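Local coordinates for protein beta subunit of photoactivated adenylyl cyclase (Beggiatoa sp. PS, PDB 5M2A) that probably makes cyclic AMP from ATP under blue light, with a flavin-binding BLUF sensor switching on an adenylyl cyclase domain, at residues M5-Y10 with Y84-R89; S159-F164 with H243-G248. All blocks are in the same frame, centred on the assembly; numbering follows the deposited sequence.

Overall arrangement
The two contacts lie in different domains and on opposite sides of the chain's centre. Their centres are about 49 Å apart, and about 31 Å separates their nearest atoms. Contact 1 is in the BLUF sensor. It joins the first strand to the loop after strand 77-83, and Y10 of that strand segment reaches the flavin pocket. Contact 2 is in the cyclase domain, where two antiparallel strands meet beside the magnesium site. They follow one another along the chain: contact 1 closes before contact 2 opens. The contacts do not touch, so a light signal from flavin to metal site would probably travel through other parts of the protein.

Contact 1 (M5-Y10 with Y84-R89); sequences MKRLVY and YDITDR. With FMN (flavin mononucleotide), chain F.
R7 and I86 cross at about a right angle. I86 CG2 lies over one face of the guanidinium, toward its rim, and I86 CD1 comes within 3.3 Å of R7 NH1. At the edge of the same group, R7 NH1 donates a nearly straight bond of 3.2 Å to D88 O, with an angle of 165° at the hydrogen. This bond lies in both the guanidinium plane and the carbonyl plane. Water 2 sits at that edge too, accepting from R7 NH2. The R7 chain runs out with CG opposite the backbone N (chi1 176°), and a bend at chi3 brings NH1 round to D88. I86 N donates to M5 O at 3.0 Å, from above the carbonyl plane. I86 CG1 packs on M5 CB at 3.6 Å. M5 SD rests over a face of the R89 guanidinium, 3.8 Å from R89 NH2. K6 runs alongside Y84, with K6 NZ 3.6 Å from Y84 CE1.

Carboxylates form the next shell: E55 and E83 pair with R7, and D62 with K6. R89 bonds to N38 O and T40. Further along the strand, Y10 OH bonds to Q52, which also holds the flavin; such a tyrosine-glutamine pair is a hallmark of BLUF domains. A leucine at R7 would probably leave D88 O without its direct donor and E55 and E83 without their positive mate. Hydrogen bonds to backbone carbonyls and apolar contacts thus join the loop to the strand, while the charges of R7 and K6 are paired elsewhere.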
loop_
_atom_site.group_PDB
_atom_site.type_symbol
_atom_site.label_atom_id
_atom_site.label_comp_id
_atom_site.label_asym_id
_atom_site.label_seq_id
_atom_site.Cartn_x
_atom_site.Cartn_y
_atom_site.Cartn_z
ATOM N N MET A 5 -24.748 25.245 -0.105
ATOM C CA MET A 5 -23.670 25.236 0.872
ATOM C C MET A 5 -22.963 23.886 0.913
ATOM O O MET A 5 -23.534 22.843 0.585
ATOM C CB MET A 5 -24.194 25.573 2.271
ATOM C CG MET A 5 -24.724 26.982 2.434
ATOM S SD MET A 5 -25.139 27.295 4.159
ATOM C CE MET A 5 -26.474 26.124 4.394
ATOM N N LYS A 6 -21.703 23.921 1.343
ATOM C CA LYS A 6 -20.903 22.716 1.510
ATOM C C LYS A 6 -20.184 22.771 2.851
ATOM O O LYS A 6 -20.106 23.817 3.499
ATOM C CB LYS A 6 -19.880 22.553 0.381
ATOM C CG LYS A 6 -18.789 23.603 0.418
ATOM C CD LYS A 6 -17.892 23.529 -0.798
ATOM C CE LYS A 6 -17.093 22.244 -0.825
ATOM N NZ LYS A 6 -16.268 22.160 -2.057
ATOM N N ARG A 7 -19.651 21.623 3.260
ATOM C CA ARG A 7 -18.891 21.524 4.496
ATOM C C ARG A 7 -17.696 20.620 4.251
ATOM O O ARG A 7 -17.848 19.509 3.730
ATOM C CB ARG A 7 -19.758 20.990 5.639
ATOM C CG ARG A 7 -19.023 20.772 6.950
ATOM C CD ARG A 7 -20.005 20.639 8.105
ATOM N NE ARG A 7 -21.058 19.671 7.822
ATOM C CZ ARG A 7 -22.345 19.975 7.692
ATOM N NH1 ARG A 7 -22.751 21.229 7.832
ATOM N NH2 ARG A 7 -23.228 19.022 7.429
ATOM N N LEU A 8 -16.511 21.098 4.612
ATOM C CA LEU A 8 -15.297 20.316 4.473
ATOM C C LEU A 8 -14.597 20.185 5.819
ATOM O O LEU A 8 -14.708 21.044 6.697
ATOM C CB LEU A 8 -14.350 20.922 3.425
ATOM C CG LEU A 8 -13.698 22.299 3.577
ATOM C CD1 LEU A 8 -12.469 22.248 4.479
ATOM C CD2 LEU A 8 -13.319 22.843 2.207
ATOM N N VAL A 9 -13.860 19.090 5.971
ATOM C CA VAL A 9 -13.096 18.832 7.179
ATOM C C VAL A 9 -11.709 18.413 6.741
ATOM O O VAL A 9 -11.572 17.635 5.792
ATOM C CB VAL A 9 -13.742 17.737 8.048
ATOM C CG1 VAL A 9 -12.980 17.577 9.357
ATOM C CG2 VAL A 9 -15.206 18.049 8.313
ATOM N N TYR A 10 -10.688 18.948 7.402
ATOM C CA TYR A 10 -9.318 18.609 7.061
ATOM C C TYR A 10 -8.489 18.528 8.329
ATOM O O TYR A 10 -8.856 19.063 9.378
ATOM C CB TYR A 10 -8.699 19.622 6.073
ATOM C CG TYR A 10 -8.319 20.959 6.667
ATOM C CD1 TYR A 10 -7.111 21.134 7.337
ATOM C CD2 TYR A 10 -9.164 22.055 6.548
ATOM C CE1 TYR A 10 -6.765 22.360 7.886
ATOM C CE2 TYR A 10 -8.824 23.281 7.088
ATOM C CZ TYR A 10 -7.625 23.430 7.758
ATOM O OH TYR A 10 -7.282 24.649 8.300
ATOM N N TYR A 84 -21.556 17.927 0.202
ATOM C CA TYR A 84 -22.122 18.864 -0.753
ATOM C C TYR A 84 -23.617 19.023 -0.522
ATOM O O TYR A 84 -24.288 18.114 -0.024
ATOM C CB TYR A 84 -21.860 18.402 -2.188
ATOM C CG TYR A 84 -20.404 18.473 -2.592
ATOM C CD1 TYR A 84 -19.853 19.658 -3.061
ATOM C CD2 TYR A 84 -19.581 17.358 -2.502
ATOM C CE1 TYR A 84 -18.526 19.733 -3.433
ATOM C CE2 TYR A 84 -18.250 17.423 -2.873
ATOM C CZ TYR A 84 -17.729 18.614 -3.338
ATOM O OH TYR A 84 -16.403 18.689 -3.706
ATOM N N ASP A 85 -24.128 20.200 -0.884
ATOM C CA ASP A 85 -25.555 20.510 -0.812
ATOM C C ASP A 85 -26.110 20.235 0.587
ATOM O O ASP A 85 -27.150 19.596 0.760
ATOM C CB ASP A 85 -26.331 19.732 -1.878
ATOM C CG ASP A 85 -27.689 20.345 -2.183
ATOM O OD1 ASP A 85 -28.213 21.109 -1.346
ATOM O OD2 ASP A 85 -28.235 20.058 -3.269
ATOM N N ILE A 86 -25.398 20.726 1.599
ATOM C CA ILE A 86 -25.799 20.497 2.982
ATOM C C ILE A 86 -27.060 21.291 3.286
ATOM O O ILE A 86 -27.258 22.412 2.803
ATOM C CB ILE A 86 -24.663 20.854 3.961
ATOM C CG1 ILE A 86 -24.323 22.344 3.871
ATOM C CG2 ILE A 86 -23.435 20.002 3.689
ATOM C CD1 ILE A 86 -23.653 22.899 5.107
ATOM N N THR A 87 -27.926 20.703 4.107
ATOM C CA THR A 87 -29.174 21.358 4.468
ATOM C C THR A 87 -28.999 22.314 5.643
ATOM O O THR A 87 -29.543 23.423 5.623
ATOM C CB THR A 87 -30.242 20.310 4.797
ATOM O OG1 THR A 87 -30.396 19.415 3.687
ATOM C CG2 THR A 87 -31.578 20.980 5.087
ATOM N N ASP A 88 -28.237 21.912 6.657
ATOM C CA ASP A 88 -28.099 22.683 7.881
ATOM C C ASP A 88 -26.630 22.890 8.216
ATOM O O ASP A 88 -25.814 21.971 8.081
ATOM C CB ASP A 88 -28.792 21.983 9.050
ATOM C CG ASP A 88 -30.190 21.505 8.699
ATOM O OD1 ASP A 88 -31.004 22.323 8.217
ATOM O OD2 ASP A 88 -30.471 20.303 8.896
ATOM N N ARG A 89 -26.303 24.103 8.649
ATOM C CA ARG A 89 -24.987 24.363 9.213
ATOM C C ARG A 89 -24.805 23.565 10.494
ATOM O O ARG A 89 -25.735 23.417 11.291
ATOM C CB ARG A 89 -24.813 25.852 9.507
ATOM C CG ARG A 89 -24.614 26.715 8.279
ATOM C CD ARG A 89 -24.496 28.179 8.669
ATOM N NE ARG A 89 -24.449 29.047 7.499
ATOM C CZ ARG A 89 -23.328 29.447 6.910
ATOM N NH1 ARG A 89 -22.151 29.053 7.381
ATOM N NH2 ARG A 89 -23.384 30.238 5.848
HETATM N N1 FMN F . -8.550 32.403 7.511
HETATM C C2 FMN F . -9.902 32.666 7.410
HETATM O O2 FMN F . -10.287 33.707 6.887
HETATM N N3 FMN F . -10.830 31.759 7.879
HETATM C C4 FMN F . -10.404 30.582 8.459
HETATM O O4 FMN F . -11.225 29.770 8.883
HETATM C C4A FMN F . -9.049 30.314 8.566
HETATM N N5 FMN F . -8.644 29.138 9.150
HETATM C C5A FMN F . -7.307 28.859 9.261
HETATM C C6 FMN F . -6.915 27.669 9.850
HETATM C C7 FMN F . -5.566 27.372 9.971
HETATM C C7M FMN F . -5.167 26.078 10.614
HETATM C C8 FMN F . -4.611 28.272 9.501
HETATM C C8M FMN F . -3.151 27.963 9.625
HETATM C C9 FMN F . -5.008 29.467 8.908
HETATM C C9A FMN F . -6.360 29.762 8.785
HETATM N N10 FMN F . -6.761 30.944 8.196
HETATM C C10 FMN F . -8.112 31.226 8.089
HETATM C "C1'" FMN F . -5.716 31.913 7.711
HETATM C "C2'" FMN F . -5.677 32.094 6.199
HETATM O "O2'" FMN F . -4.812 31.134 5.640
HETATM C "C3'" FMN F . -5.152 33.490 5.890
HETATM O "O3'" FMN F . -3.985 33.719 6.653
HETATM C "C4'" FMN F . -6.199 34.541 6.244
HETATM O "O4'" FMN F . -7.379 34.296 5.512
HETATM C "C5'" FMN F . -5.705 35.948 5.931
HETATM O "O5'" FMN F . -5.423 36.034 4.553
HETATM P P FMN F . -5.121 37.454 3.862
HETATM O O1P FMN F . -6.442 38.143 3.614
HETATM O O2P FMN F . -4.270 38.293 4.791
HETATM O O3P FMN F . -4.396 37.226 2.555
HETATM O O HOH W 1 -26.764 23.862 0.243
HETATM O O HOH W 2 -26.318 18.839 6.650
#

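Contact 2 (S159-F164 with H243-G248); sequences SDILAF and HLLYTG. With MG (magnesium ion), chain G.
D160 O takes two hydrogen bonds from the facing segment. G248 N donates to it at 3.2 Å, nearly along the C=O axis. T247 OG1 donates at 2.9 Å from well above the carbonyl plane. With OG1 opposite its own backbone N (chi1 -168°), T247 brings the hydroxyl to D160 O. D160 N returns a bond to G248 O, which completes an antiparallel hydrogen-bonded pair. I161 and T247 form the next, non-hydrogen-bonded pair. Beyond it L162 N donates to Y246 O at 2.9 Å. This bond is almost straight, at 173°, but it also arrives above the carbonyl plane.

Side chains pack beside these bonds. L245 CD1 meets I161 CG2 at 3.8 Å. L162 CB and CD2 lie against Y246 CB, with CD2 also near the start of the ring. Where the chains part, water 3 lies between L162 O, L244 O and Y246 N, accepting from Y246 N and within hydrogen-bonding distance of both carbonyls.

The strand end also serves the metal. I161 O binds the magnesium ion at 2.5 Å, and water 4 is a further ligand. D160 OD2 lies 3.0 Å from the ion, and D204 is the third residue of the site. Two aspartates and a backbone carbonyl make up the site, as in other class III cyclases.

R287 pairs with D160 OD1, while Y183 bonds to both S159 OG and T247 OG1. Helix 173-193 packs on S159 and I161, helix 215-235 on L245 and T247, and helix 338-349 on L162 and Y246. The contact thus lies where strands 150-161 and 247-258 of the cyclase sheet meet these three helices.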
loop_
_atom_site.group_PDB
_atom_site.type_symbol
_atom_site.label_atom_id
_atom_site.label_comp_id
_atom_site.label_asym_id
_atom_site.label_seq_id
_atom_site.Cartn_x
_atom_site.Cartn_y
_atom_site.Cartn_z
ATOM N N SER A 159 11.384 1.948 -12.281
ATOM C CA SER A 159 12.816 2.152 -12.127
ATOM C C SER A 159 13.325 1.216 -11.046
ATOM O O SER A 159 12.627 0.959 -10.068
ATOM C CB SER A 159 13.150 3.600 -11.778
ATOM O OG SER A 159 12.634 3.976 -10.512
ATOM N N ASP A 160 14.537 0.691 -11.220
ATOM C CA ASP A 160 15.093 -0.173 -10.184
ATOM C C ASP A 160 16.609 -0.052 -10.183
ATOM O O ASP A 160 17.199 0.662 -10.998
ATOM C CB ASP A 160 14.625 -1.627 -10.347
ATOM C CG ASP A 160 15.333 -2.371 -11.448
ATOM O OD1 ASP A 160 16.033 -1.747 -12.263
ATOM O OD2 ASP A 160 15.179 -3.609 -11.489
ATOM N N ILE A 161 17.229 -0.776 -9.268
ATOM C CA ILE A 161 18.630 -0.567 -8.922
ATOM C C ILE A 161 19.507 -1.513 -9.725
ATOM O O ILE A 161 19.275 -2.729 -9.739
ATOM C CB ILE A 161 18.842 -0.781 -7.417
ATOM C CG1 ILE A 161 18.042 0.266 -6.637
ATOM C CG2 ILE A 161 20.312 -0.738 -7.085
ATOM C CD1 ILE A 161 18.146 0.116 -5.115
ATOM N N LEU A 162 20.540 -0.961 -10.370
ATOM C CA LEU A 162 21.468 -1.771 -11.149
ATOM C C LEU A 162 22.267 -2.697 -10.244
ATOM O O LEU A 162 22.750 -2.286 -9.184
ATOM C CB LEU A 162 22.435 -0.869 -11.927
ATOM C CG LEU A 162 23.440 -1.598 -12.815
ATOM C CD1 LEU A 162 22.713 -2.244 -13.989
ATOM C CD2 LEU A 162 24.528 -0.651 -13.294
ATOM N N ALA A 163 22.419 -3.954 -10.680
ATOM C CA ALA A 163 23.189 -4.964 -9.949
ATOM C C ALA A 163 22.685 -5.143 -8.518
ATOM O O ALA A 163 23.466 -5.397 -7.597
ATOM C CB ALA A 163 24.684 -4.637 -9.944
ATOM N N PHE A 164 21.378 -5.001 -8.309
ATOM C CA PHE A 164 20.865 -5.096 -6.946
ATOM C C PHE A 164 21.129 -6.468 -6.335
ATOM O O PHE A 164 21.329 -6.575 -5.118
ATOM C CB PHE A 164 19.373 -4.768 -6.927
ATOM C CG PHE A 164 18.807 -4.637 -5.541
ATOM C CD1 PHE A 164 19.252 -3.635 -4.700
ATOM C CD2 PHE A 164 17.839 -5.521 -5.087
ATOM C CE1 PHE A 164 18.742 -3.497 -3.417
ATOM C CE2 PHE A 164 17.320 -5.393 -3.805
ATOM C CZ PHE A 164 17.771 -4.380 -2.969
ATOM N N HIS A 243 27.832 5.000 -3.072
ATOM C CA HIS A 243 28.792 5.240 -4.147
ATOM C C HIS A 243 28.565 4.308 -5.330
ATOM O O HIS A 243 29.133 4.538 -6.405
ATOM C CB HIS A 243 30.220 5.079 -3.616
ATOM C CG HIS A 243 31.281 5.332 -4.641
ATOM N ND1 HIS A 243 31.370 6.517 -5.340
ATOM C CD2 HIS A 243 32.290 4.549 -5.095
ATOM C CE1 HIS A 243 32.391 6.456 -6.178
ATOM N NE2 HIS A 243 32.966 5.273 -6.049
ATOM N N LEU A 244 27.743 3.268 -5.150
ATOM C CA LEU A 244 27.561 2.213 -6.139
ATOM C C LEU A 244 26.153 2.177 -6.700
ATOM O O LEU A 244 25.764 1.158 -7.279
ATOM C CB LEU A 244 27.871 0.841 -5.538
ATOM C CG LEU A 244 29.267 0.240 -5.402
ATOM C CD1 LEU A 244 30.397 1.229 -5.622
ATOM C CD2 LEU A 244 29.357 -0.438 -4.051
ATOM N N LEU A 245 25.374 3.255 -6.526
ATOM C CA LEU A 245 23.942 3.252 -6.816
ATOM C C LEU A 245 23.670 3.846 -8.201
ATOM O O LEU A 245 23.895 5.044 -8.436
ATOM C CB LEU A 245 23.175 4.000 -5.719
ATOM C CG LEU A 245 21.663 4.218 -5.876
ATOM C CD1 LEU A 245 20.910 2.904 -6.010
ATOM C CD2 LEU A 245 21.115 5.036 -4.693
ATOM N N TYR A 246 23.168 2.996 -9.099
ATOM C CA TYR A 246 22.739 3.330 -10.447
ATOM C C TYR A 246 21.319 2.826 -10.669
ATOM O O TYR A 246 20.856 1.889 -10.010
ATOM C CB TYR A 246 23.638 2.691 -11.510
ATOM C CG TYR A 246 25.094 3.027 -11.400
ATOM C CD1 TYR A 246 25.881 2.478 -10.397
ATOM C CD2 TYR A 246 25.703 3.857 -12.338
ATOM C CE1 TYR A 246 27.222 2.764 -10.304
ATOM C CE2 TYR A 246 27.049 4.148 -12.254
ATOM C CZ TYR A 246 27.800 3.605 -11.235
ATOM O OH TYR A 246 29.137 3.901 -11.161
ATOM N N THR A 247 20.633 3.421 -11.634
ATOM C CA THR A 247 19.270 3.000 -11.912
ATOM C C THR A 247 19.097 2.757 -13.404
ATOM O O THR A 247 19.874 3.237 -14.232
ATOM C CB THR A 247 18.253 4.044 -11.403
ATOM O OG1 THR A 247 16.928 3.496 -11.442
ATOM C CG2 THR A 247 18.302 5.306 -12.230
ATOM N N GLY A 248 18.102 1.947 -13.732
ATOM C CA GLY A 248 17.592 1.834 -15.097
ATOM C C GLY A 248 16.127 2.116 -15.047
ATOM O O GLY A 248 15.450 1.807 -14.053
HETATM MG MG MG G . 17.393 -4.425 -9.693
HETATM O O HOH W 3 23.367 0.198 -8.432
HETATM O O HOH W 4 18.753 -5.561 -10.889
#